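Local structure of diguanylate cyclase/phosphodiesterase-domain containing protein (Thermotoga maritima MSB8, 6KHU) at residues I32-T37 with T73-V78; G52-E57 with E91-H96; S106-S111 with L124-A129. The protein is a putative diguanylate cyclase with a GGDEF-type domain, a family that makes cyclic di-GMP from two GTP molecules, though its own activity is only inferred. All coordinates share one frame; numbering follows the deposited sequence.

Contact 1. Residues I32-T37 with T73-V78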
loop_
_atom_site.group_PDB
_atom_site.type_symbol
_atom_site.label_atom_id
_atom_site.label_comp_id
_atom_site.label_asym_id
_atom_site.label_seq_id
_atom_site.Cartn_x
_atom_site.Cartn_y
_atom_site.Cartn_z
ATOM N N ILE A 32 1.038 2.505 5.800
ATOM C CA ILE A 32 1.485 2.342 4.422
ATOM C C ILE A 32 1.759 0.863 4.179
ATOM O O ILE A 32 2.456 0.219 4.972
ATOM C CB ILE A 32 2.755 3.166 4.137
ATOM C CG1 ILE A 32 2.521 4.650 4.442
ATOM C CG2 ILE A 32 3.200 2.978 2.694
ATOM C CD1 ILE A 32 3.789 5.484 4.411
ATOM N N PHE A 33 1.229 0.328 3.084
ATOM C CA PHE A 33 1.494 -1.044 2.676
ATOM C C PHE A 33 2.209 -1.021 1.334
ATOM O O PHE A 33 1.839 -0.244 0.444
ATOM C CB PHE A 33 0.190 -1.889 2.546
ATOM C CG PHE A 33 -0.615 -2.012 3.818
ATOM C CD1 PHE A 33 -1.443 -0.984 4.234
ATOM C CD2 PHE A 33 -0.581 -3.177 4.565
ATOM C CE1 PHE A 33 -2.194 -1.095 5.380
ATOM C CE2 PHE A 33 -1.330 -3.289 5.726
ATOM C CZ PHE A 33 -2.134 -2.239 6.136
ATOM N N PHE A 34 3.228 -1.878 1.189
ATOM C CA PHE A 34 3.875 -2.152 -0.095
ATOM C C PHE A 34 3.632 -3.604 -0.494
ATOM O O PHE A 34 3.779 -4.511 0.334
ATOM C CB PHE A 34 5.395 -1.925 -0.021
ATOM C CG PHE A 34 5.836 -0.523 -0.325
ATOM C CD1 PHE A 34 5.091 0.568 0.100
ATOM C CD2 PHE A 34 7.027 -0.300 -1.024
ATOM C CE1 PHE A 34 5.514 1.874 -0.174
ATOM C CE2 PHE A 34 7.464 0.991 -1.299
ATOM C CZ PHE A 34 6.706 2.086 -0.873
ATOM N N VAL A 35 3.291 -3.829 -1.766
ATOM C CA VAL A 35 3.175 -5.175 -2.327
ATOM C C VAL A 35 4.003 -5.231 -3.610
ATOM O O VAL A 35 3.738 -4.483 -4.556
ATOM C CB VAL A 35 1.713 -5.567 -2.609
ATOM C CG1 VAL A 35 1.647 -6.951 -3.261
ATOM C CG2 VAL A 35 0.894 -5.552 -1.323
ATOM N N LYS A 36 5.008 -6.099 -3.639
ATOM C CA LYS A 36 5.809 -6.317 -4.837
ATOM C C LYS A 36 5.471 -7.681 -5.424
ATOM O O LYS A 36 5.523 -8.691 -4.716
ATOM C CB LYS A 36 7.309 -6.234 -4.533
ATOM C CG LYS A 36 8.178 -6.537 -5.758
ATOM C CD LYS A 36 9.627 -6.103 -5.563
ATOM C CE LYS A 36 10.474 -6.573 -6.740
ATOM N NZ LYS A 36 11.904 -6.169 -6.630
ATOM N N THR A 37 5.112 -7.702 -6.707
ATOM C CA THR A 37 4.842 -8.949 -7.410
ATOM C C THR A 37 6.132 -9.500 -7.986
ATOM O O THR A 37 6.939 -8.758 -8.563
ATOM C CB THR A 37 3.835 -8.758 -8.543
ATOM O OG1 THR A 37 4.312 -7.750 -9.447
ATOM C CG2 THR A 37 2.506 -8.339 -7.993
ATOM N N THR A 73 5.598 -2.981 -8.250
ATOM C CA THR A 73 5.261 -2.752 -6.853
ATOM C C THR A 73 4.078 -1.800 -6.767
ATOM O O THR A 73 4.028 -0.797 -7.480
ATOM C CB THR A 73 6.459 -2.180 -6.067
ATOM O OG1 THR A 73 7.561 -3.098 -6.127
ATOM C CG2 THR A 73 6.091 -1.954 -4.606
ATOM N N PHE A 74 3.117 -2.129 -5.911
ATOM C CA PHE A 74 2.063 -1.200 -5.542
ATOM C C PHE A 74 2.313 -0.664 -4.141
ATOM O O PHE A 74 2.926 -1.332 -3.299
ATOM C CB PHE A 74 0.685 -1.860 -5.559
ATOM C CG PHE A 74 0.137 -2.102 -6.928
ATOM C CD1 PHE A 74 -0.498 -1.086 -7.623
ATOM C CD2 PHE A 74 0.223 -3.364 -7.507
ATOM C CE1 PHE A 74 -1.033 -1.320 -8.893
ATOM C CE2 PHE A 74 -0.308 -3.609 -8.776
ATOM C CZ PHE A 74 -0.934 -2.584 -9.467
ATOM N N ALA A 75 1.802 0.536 -3.889
ATOM C CA ALA A 75 1.743 1.073 -2.543
ATOM C C ALA A 75 0.308 1.461 -2.216
ATOM O O ALA A 75 -0.519 1.698 -3.104
ATOM C CB ALA A 75 2.690 2.268 -2.372
ATOM N N LEU A 76 0.020 1.499 -0.919
ATOM C CA LEU A 76 -1.292 1.831 -0.394
ATOM C C LEU A 76 -1.094 2.534 0.936
ATOM O O LEU A 76 -0.248 2.120 1.740
ATOM C CB LEU A 76 -2.152 0.575 -0.194
ATOM C CG LEU A 76 -3.373 0.649 0.727
ATOM C CD1 LEU A 76 -4.562 1.315 0.005
ATOM C CD2 LEU A 76 -3.762 -0.756 1.217
ATOM N N PHE A 77 -1.865 3.589 1.174
ATOM C CA PHE A 77 -1.980 4.075 2.541
ATOM C C PHE A 77 -3.443 4.190 2.930
ATOM O O PHE A 77 -4.291 4.522 2.100
ATOM C CB PHE A 77 -1.211 5.403 2.769
ATOM C CG PHE A 77 -1.740 6.606 2.016
ATOM C CD1 PHE A 77 -2.796 7.356 2.520
ATOM C CD2 PHE A 77 -1.118 7.030 0.845
ATOM C CE1 PHE A 77 -3.250 8.476 1.855
ATOM C CE2 PHE A 77 -1.566 8.162 0.165
ATOM C CZ PHE A 77 -2.634 8.886 0.672
ATOM N N VAL A 78 -3.723 3.882 4.199
ATOM C CA VAL A 78 -5.067 3.825 4.757
ATOM C C VAL A 78 -5.074 4.661 6.040
ATOM O O VAL A 78 -4.340 4.362 6.991
ATOM C CB VAL A 78 -5.515 2.373 5.034
ATOM C CG1 VAL A 78 -5.700 1.608 3.725
ATOM C CG2 VAL A 78 -4.490 1.634 5.877
#

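Contact 2. Residues G52-E57 with E91-H96. With ZN (zinc ion), chain C.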
loop_
_atom_site.group_PDB
_atom_site.type_symbol
_atom_site.label_atom_id
_atom_site.label_comp_id
_atom_site.label_asym_id
_atom_site.label_seq_id
_atom_site.Cartn_x
_atom_site.Cartn_y
_atom_site.Cartn_z
ATOM N N GLY A 52 -3.927 -4.830 -7.965
ATOM C CA GLY A 52 -4.446 -3.471 -7.943
ATOM C C GLY A 52 -5.865 -3.403 -7.409
ATOM O O GLY A 52 -6.176 -2.599 -6.520
ATOM N N LYS A 53 -6.742 -4.266 -7.927
ATOM C CA LYS A 53 -8.117 -4.313 -7.441
ATOM C C LYS A 53 -8.168 -4.693 -5.966
ATOM O O LYS A 53 -8.991 -4.162 -5.210
ATOM C CB LYS A 53 -8.927 -5.308 -8.268
ATOM C CG LYS A 53 -9.695 -4.692 -9.435
ATOM C CD LYS A 53 -9.867 -5.715 -10.551
ATOM C CE LYS A 53 -11.240 -5.635 -11.163
ATOM N NZ LYS A 53 -11.799 -7.003 -11.342
ATOM N N ILE A 54 -7.304 -5.620 -5.545
ATOM C CA ILE A 54 -7.307 -6.080 -4.156
ATOM C C ILE A 54 -6.984 -4.923 -3.217
ATOM O O ILE A 54 -7.647 -4.721 -2.191
ATOM C CB ILE A 54 -6.315 -7.243 -3.974
ATOM C CG1 ILE A 54 -6.859 -8.533 -4.600
ATOM C CG2 ILE A 54 -5.972 -7.431 -2.494
ATOM C CD1 ILE A 54 -5.810 -9.640 -4.696
ATOM N N LEU A 55 -5.955 -4.143 -3.558
ATOM C CA LEU A 55 -5.593 -2.994 -2.727
ATOM C C LEU A 55 -6.659 -1.912 -2.781
ATOM O O LEU A 55 -6.899 -1.226 -1.779
ATOM C CB LEU A 55 -4.240 -2.429 -3.162
ATOM C CG LEU A 55 -3.090 -3.398 -2.918
ATOM C CD1 LEU A 55 -1.847 -2.867 -3.574
ATOM C CD2 LEU A 55 -2.875 -3.627 -1.435
ATOM N N LYS A 56 -7.285 -1.722 -3.946
ATOM C CA LYS A 56 -8.417 -0.803 -4.028
ATOM C C LYS A 56 -9.515 -1.187 -3.048
ATOM O O LYS A 56 -10.215 -0.314 -2.519
ATOM C CB LYS A 56 -8.983 -0.773 -5.447
ATOM C CG LYS A 56 -8.313 0.214 -6.387
ATOM C CD LYS A 56 -8.253 1.626 -5.781
ATOM C CE LYS A 56 -9.628 2.246 -5.590
ATOM N NZ LYS A 56 -9.566 3.745 -5.608
ATOM N N GLU A 57 -9.677 -2.487 -2.791
ATOM C CA GLU A 57 -10.695 -2.942 -1.851
ATOM C C GLU A 57 -10.437 -2.440 -0.437
ATOM O O GLU A 57 -11.387 -2.273 0.339
ATOM C CB GLU A 57 -10.761 -4.473 -1.856
ATOM C CG GLU A 57 -12.054 -5.017 -1.292
ATOM C CD GLU A 57 -12.107 -6.525 -1.296
ATOM O OE1 GLU A 57 -12.726 -7.088 -0.371
ATOM O OE2 GLU A 57 -11.544 -7.145 -2.232
ATOM N N GLU A 91 -3.437 -9.312 6.565
ATOM C CA GLU A 91 -3.956 -10.666 6.391
ATOM C C GLU A 91 -5.025 -10.702 5.303
ATOM O O GLU A 91 -5.057 -11.630 4.485
ATOM C CB GLU A 91 -4.508 -11.193 7.719
ATOM C CG GLU A 91 -4.411 -12.712 7.910
ATOM C CD GLU A 91 -3.008 -13.269 7.665
ATOM O OE1 GLU A 91 -2.901 -14.419 7.181
ATOM O OE2 GLU A 91 -2.013 -12.565 7.964
ATOM N N ARG A 92 -5.899 -9.687 5.266
ATOM C CA ARG A 92 -6.941 -9.657 4.246
ATOM C C ARG A 92 -6.330 -9.593 2.850
ATOM O O ARG A 92 -6.765 -10.314 1.944
ATOM C CB ARG A 92 -7.890 -8.472 4.481
ATOM C CG ARG A 92 -8.882 -8.671 5.632
ATOM C CD ARG A 92 -9.505 -7.347 6.091
ATOM N NE ARG A 92 -10.262 -6.700 5.022
ATOM C CZ ARG A 92 -10.481 -5.389 4.933
ATOM N NH1 ARG A 92 -11.185 -4.900 3.912
ATOM N NH2 ARG A 92 -10.001 -4.563 5.859
ATOM N N ILE A 93 -5.313 -8.748 2.660
ATOM C CA ILE A 93 -4.645 -8.682 1.362
ATOM C C ILE A 93 -4.059 -10.047 1.004
ATOM O O ILE A 93 -4.229 -10.543 -0.122
ATOM C CB ILE A 93 -3.568 -7.581 1.358
ATOM C CG1 ILE A 93 -4.208 -6.193 1.550
ATOM C CG2 ILE A 93 -2.748 -7.651 0.059
ATOM C CD1 ILE A 93 -3.238 -5.140 2.023
ATOM N N LYS A 94 -3.388 -10.689 1.972
ATOM C CA LYS A 94 -2.779 -11.998 1.722
ATOM C C LYS A 94 -3.832 -13.045 1.371
ATOM O O LYS A 94 -3.647 -13.825 0.427
ATOM C CB LYS A 94 -1.964 -12.444 2.943
ATOM C CG LYS A 94 -0.729 -11.556 3.220
ATOM C CD LYS A 94 0.391 -12.306 3.957
ATOM C CE LYS A 94 0.017 -12.571 5.408
ATOM N NZ LYS A 94 1.186 -13.030 6.224
ATOM N N ASN A 95 -4.949 -13.055 2.106
ATOM C CA ASN A 95 -6.050 -13.976 1.820
ATOM C C ASN A 95 -6.588 -13.790 0.406
ATOM O O ASN A 95 -6.889 -14.772 -0.281
ATOM C CB ASN A 95 -7.183 -13.782 2.829
ATOM C CG ASN A 95 -6.822 -14.282 4.220
ATOM O OD1 ASN A 95 -5.794 -14.919 4.408
ATOM N ND2 ASN A 95 -7.685 -13.999 5.194
ATOM N N HIS A 96 -6.729 -12.543 -0.047
ATOM C CA HIS A 96 -7.201 -12.327 -1.417
ATOM C C HIS A 96 -6.189 -12.834 -2.435
ATOM O O HIS A 96 -6.565 -13.467 -3.432
ATOM C CB HIS A 96 -7.511 -10.853 -1.655
ATOM C CG HIS A 96 -8.815 -10.413 -1.060
ATOM N ND1 HIS A 96 -9.014 -10.313 0.301
ATOM C CD2 HIS A 96 -9.991 -10.073 -1.639
ATOM C CE1 HIS A 96 -10.259 -9.933 0.536
ATOM N NE2 HIS A 96 -10.874 -9.778 -0.626
HETATM ZN ZN ZN C . -12.770 -9.074 -0.741
#

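Contact 3. Residues S106-S111 with L124-A129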
loop_
_atom_site.group_PDB
_atom_site.type_symbol
_atom_site.label_atom_id
_atom_site.label_comp_id
_atom_site.label_asym_id
_atom_site.label_seq_id
_atom_site.Cartn_x
_atom_site.Cartn_y
_atom_site.Cartn_z
ATOM N N SER A 106 5.806 -10.275 -2.173
ATOM C CA SER A 106 6.231 -9.884 -0.836
ATOM C C SER A 106 5.383 -8.704 -0.386
ATOM O O SER A 106 5.021 -7.843 -1.197
ATOM C CB SER A 106 7.718 -9.502 -0.807
ATOM O OG SER A 106 8.537 -10.572 -1.254
ATOM N N ILE A 107 5.061 -8.664 0.900
ATOM C CA ILE A 107 4.217 -7.606 1.436
ATOM C C ILE A 107 4.868 -7.089 2.709
ATOM O O ILE A 107 5.495 -7.845 3.457
ATOM C CB ILE A 107 2.774 -8.099 1.707
ATOM C CG1 ILE A 107 1.876 -6.963 2.217
ATOM C CG2 ILE A 107 2.778 -9.232 2.709
ATOM C CD1 ILE A 107 0.372 -7.298 2.139
ATOM N N ALA A 108 4.725 -5.788 2.948
ATOM C CA ALA A 108 5.253 -5.176 4.160
ATOM C C ALA A 108 4.441 -3.924 4.463
ATOM O O ALA A 108 3.798 -3.358 3.576
ATOM C CB ALA A 108 6.744 -4.848 4.012
ATOM N N TYR A 109 4.445 -3.506 5.733
ATOM C CA TYR A 109 3.727 -2.295 6.109
ATOM C C TYR A 109 4.470 -1.545 7.209
ATOM O O TYR A 109 5.232 -2.135 7.980
ATOM C CB TYR A 109 2.274 -2.599 6.545
ATOM C CG TYR A 109 2.140 -3.390 7.829
ATOM C CD1 TYR A 109 2.203 -2.763 9.064
ATOM C CD2 TYR A 109 1.934 -4.766 7.802
ATOM C CE1 TYR A 109 2.077 -3.480 10.241
ATOM C CE2 TYR A 109 1.806 -5.495 8.976
ATOM C CZ TYR A 109 1.879 -4.841 10.190
ATOM O OH TYR A 109 1.749 -5.552 11.361
ATOM N N LYS A 110 4.234 -0.230 7.265
ATOM C CA LYS A 110 4.773 0.647 8.298
ATOM C C LYS A 110 3.636 1.528 8.793
ATOM O O LYS A 110 2.944 2.147 7.981
ATOM C CB LYS A 110 5.909 1.515 7.761
ATOM C CG LYS A 110 7.181 0.767 7.428
ATOM C CD LYS A 110 7.999 0.507 8.668
ATOM C CE LYS A 110 9.246 -0.315 8.350
ATOM N NZ LYS A 110 10.121 -0.424 9.553
ATOM N N SER A 111 3.421 1.569 10.107
ATOM C CA SER A 111 2.349 2.370 10.690
ATOM C C SER A 111 2.917 3.642 11.305
ATOM O O SER A 111 3.932 3.603 12.009
ATOM C CB SER A 111 1.580 1.580 11.753
ATOM O OG SER A 111 0.976 0.433 11.185
ATOM N N LEU A 124 12.018 4.177 2.338
ATOM C CA LEU A 124 13.226 3.388 2.096
ATOM C C LEU A 124 13.124 2.006 2.720
ATOM O O LEU A 124 13.465 1.003 2.087
ATOM C CB LEU A 124 14.459 4.104 2.653
ATOM C CG LEU A 124 15.313 4.995 1.756
ATOM C CD1 LEU A 124 14.774 5.112 0.345
ATOM C CD2 LEU A 124 15.518 6.366 2.376
ATOM N N ASP A 125 12.657 1.938 3.965
ATOM C CA ASP A 125 12.537 0.653 4.645
ATOM C C ASP A 125 11.541 -0.260 3.938
ATOM O O ASP A 125 11.755 -1.473 3.851
ATOM C CB ASP A 125 12.105 0.868 6.092
ATOM C CG ASP A 125 13.233 1.378 6.977
ATOM O OD1 ASP A 125 14.392 1.391 6.516
ATOM O OD2 ASP A 125 12.954 1.765 8.140
ATOM N N LEU A 126 10.429 0.298 3.453
ATOM C CA LEU A 126 9.429 -0.535 2.788
ATOM C C LEU A 126 9.978 -1.114 1.493
ATOM O O LEU A 126 9.772 -2.299 1.205
ATOM C CB LEU A 126 8.157 0.273 2.523
ATOM C CG LEU A 126 7.238 0.414 3.732
ATOM C CD1 LEU A 126 6.364 1.660 3.611
ATOM C CD2 LEU A 126 6.391 -0.854 3.943
ATOM N N GLU A 127 10.679 -0.287 0.705
ATOM C CA GLU A 127 11.385 -0.756 -0.489
ATOM C C GLU A 127 12.271 -1.964 -0.186
ATOM O O GLU A 127 12.189 -3.000 -0.862
ATOM C CB GLU A 127 12.243 0.377 -1.066
ATOM C CG GLU A 127 11.467 1.422 -1.825
ATOM C CD GLU A 127 12.347 2.536 -2.375
ATOM O OE1 GLU A 127 13.581 2.505 -2.157
ATOM O OE2 GLU A 127 11.798 3.450 -3.022
ATOM N N LYS A 128 13.147 -1.835 0.813
ATOM C CA LYS A 128 14.040 -2.939 1.166
ATOM C C LYS A 128 13.257 -4.176 1.565
ATOM O O LYS A 128 13.645 -5.300 1.216
ATOM C CB LYS A 128 14.991 -2.556 2.311
ATOM C CG LYS A 128 15.746 -1.234 2.207
ATOM C CD LYS A 128 16.139 -0.857 0.785
ATOM C CE LYS A 128 15.920 0.644 0.560
ATOM N NZ LYS A 128 15.871 1.039 -0.875
ATOM N N ALA A 129 12.151 -3.992 2.302
ATOM C CA ALA A 129 11.452 -5.142 2.874
ATOM C C ALA A 129 10.779 -6.021 1.811
ATOM O O ALA A 129 10.581 -7.221 2.040
ATOM C CB ALA A 129 10.422 -4.664 3.890
HETATM O O HOH W 1 10.856 2.697 9.403
#

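Contact 1. Residues I32-T37 with T73-V78
Phe33 and Leu76 form one of the two antiparallel hydrogen-bonded pairs of these strands, whose N-to-C directions lie 161° apart. Phe33 N gives its hydrogen to Leu76 O at 2.7 Å, within the carbonyl plane. The return bond, Leu76 N to Phe33 O at 2.9 Å, is more bent, with 142° at the hydrogen. Val35 and Phe74 repeat the double exchange one hydrogen-bonded pair further along, Val35 N lying 3.0 Å from Phe74 O.

The side chain of Phe33 can be traced outward from this frame. Its CB passes 4.1 Å from Leu76 O. CG stands anti to the carbonyl carbon (chi1 -60°), which lays the ring alongside the Leu76 side chain, both pointing the same way. CD1 then meets Leu76 CD2 at 3.8 Å, and CE1, farther out, receives Val78 CG2 at 3.6 Å, a methyl lying in the ring plane at its edge. On the other flank, CD2 packs against Tyr109 of the neighbouring strand.

The two strands are central in the sheet of the GGDEF fold. Strand 73-79 follows the turn where the signature normally sits; here Ser70 to Thr73, leading into Phe74, appear to replace the consensus, with Thr73 probably at the glutamate position. Val35 and Phe74 share their face with Phe33 and Leu76, and both touch Ile51 of helix 41-57.

The opposite face carries Ile32, Phe34, Lys36, Thr73, Ala75 and Phe77. There Phe34 CE1 rests 3.6 Å from Ala75 CB, and the Phe34 ring also meets that of Tyr69. Lys36 runs extended past the threonine, its CG 3.5 Å from Thr73 OG1, a hydroxyl that makes a weak hydrogen bond to Ser70 OG.

Contact 2. Residues G52-E57 with E91-H96
A zinc site joins helices 41-57 and 86-100, the two helices of the βαββαβ core of this GGDEF-type domain. Their segments run roughly antiparallel, their axes 148° apart, and Glu57 and His96 supply the ligands from this chain. Glu57 OE1 and His96 NE2 each bind the zinc ion at 2.0 Å, whereas Glu57 OE2, 2.7 Å from the metal, is at most a weak, long ligand, so the carboxylate binds very unevenly. The carboxylate and imidazole planes are turned 79° apart. Glu57 reaches the metal as an extended chain, with CG anti to the backbone N (chi1 -161°).

Beneath the metal the interface becomes apolar. The Ile54 and His96 side chains pass alongside one another, pointing opposite ways, which brings Ile54 CD1 to 3.7 Å from His96 CB. The second branch of Ile54, CG2, meets Ile93 CG2 at 4.1 Å. Leu55 CD2 touches Ile93 CD1 at 3.8 Å, on the side where Leu55 also packs on Phe74 and Leu76 of the sheet. Ile93 in turn reaches Ile107 of strand 105-112.

The imidazole is held in rotation from within its own helix: His96 ND1 donates to Arg92 O at 2.8 Å, leaving NE2 to the metal. Arg92 O accepts twice, since His96 N also bonds to it, and the two nitrogens approach from opposite faces of its carbonyl plane.

Contact 3. Residues S106-S111 with L124-A129
The peptide group between Ala108 and Tyr109 has the methyl Leu126 CD2 above one of its faces, 3.7 Å from Ala108 C and 3.6 Å from Ala108 O. That oxygen also accepts a backbone hydrogen bond from Phe34. The second flat group, the carboxylate of Asp125, is approached from both sides of its plane. A water bonded to Asp125 OD2 at 2.6 Å lies slightly to one side, while the ammonium of Lys110 stands well off the plane on the other. The distance of 3.8 Å from Lys110 NZ to Asp125 OD2 makes this a long salt bridge. The same water accepts from Lys110 NZ at 3.2 Å and so bridges the charges, and Asp125 OD2 has a further salt bridge to Lys121 within its own helix.

Here helix 119-130 lies against an outermost strand of the central sheet, the segments running almost antiparallel at 160°. The opposite side of this strand belongs to helix 86-100, where Tyr109 packs on Ala86 and Pro87. Leu126 extends inward beyond the strand and touches Ile32 and Phe34, linking the helix to the next strand as well.

Lys110 does double work along its length. Its chain bends at chi2 (-81°), so that Lys110 CG sits 3.7 Å from Leu126 CG while the outer part turns over the aspartate, with Lys110 CE 3.8 Å from Asp125 CB. One helical turn on, two small side chains meet: Ala108 CB and Ala129 CB are 3.7 Å apart, in line with the close backbone approach at that pair.

Overall arrangement
After strand 7-8 and helix 9-26, strand 30-37 brings the first half of contact 1, and helix 41-57 follows. Contact 1 closes when the chain returns through strand 65-68 to strand 73-79, beside strand 30-37. Contact 2 opens inside that loop, at residues 52-57, and closes only on helix 86-100, so contacts 1 and 2 cross along the chain. Their centres are 10 Å apart, and Phe74 packs against Gly52, Phe33 against Ile93. Contact 3 follows in series, closing a shorter loop from strand 105-112 to helix 119-130. Backbone hydrogen bonds from strand 30-37 join it to contact 1, and contacts 2 and 3 meet where Lys94 packs on Ile107, leaving helices on both faces of one sheet.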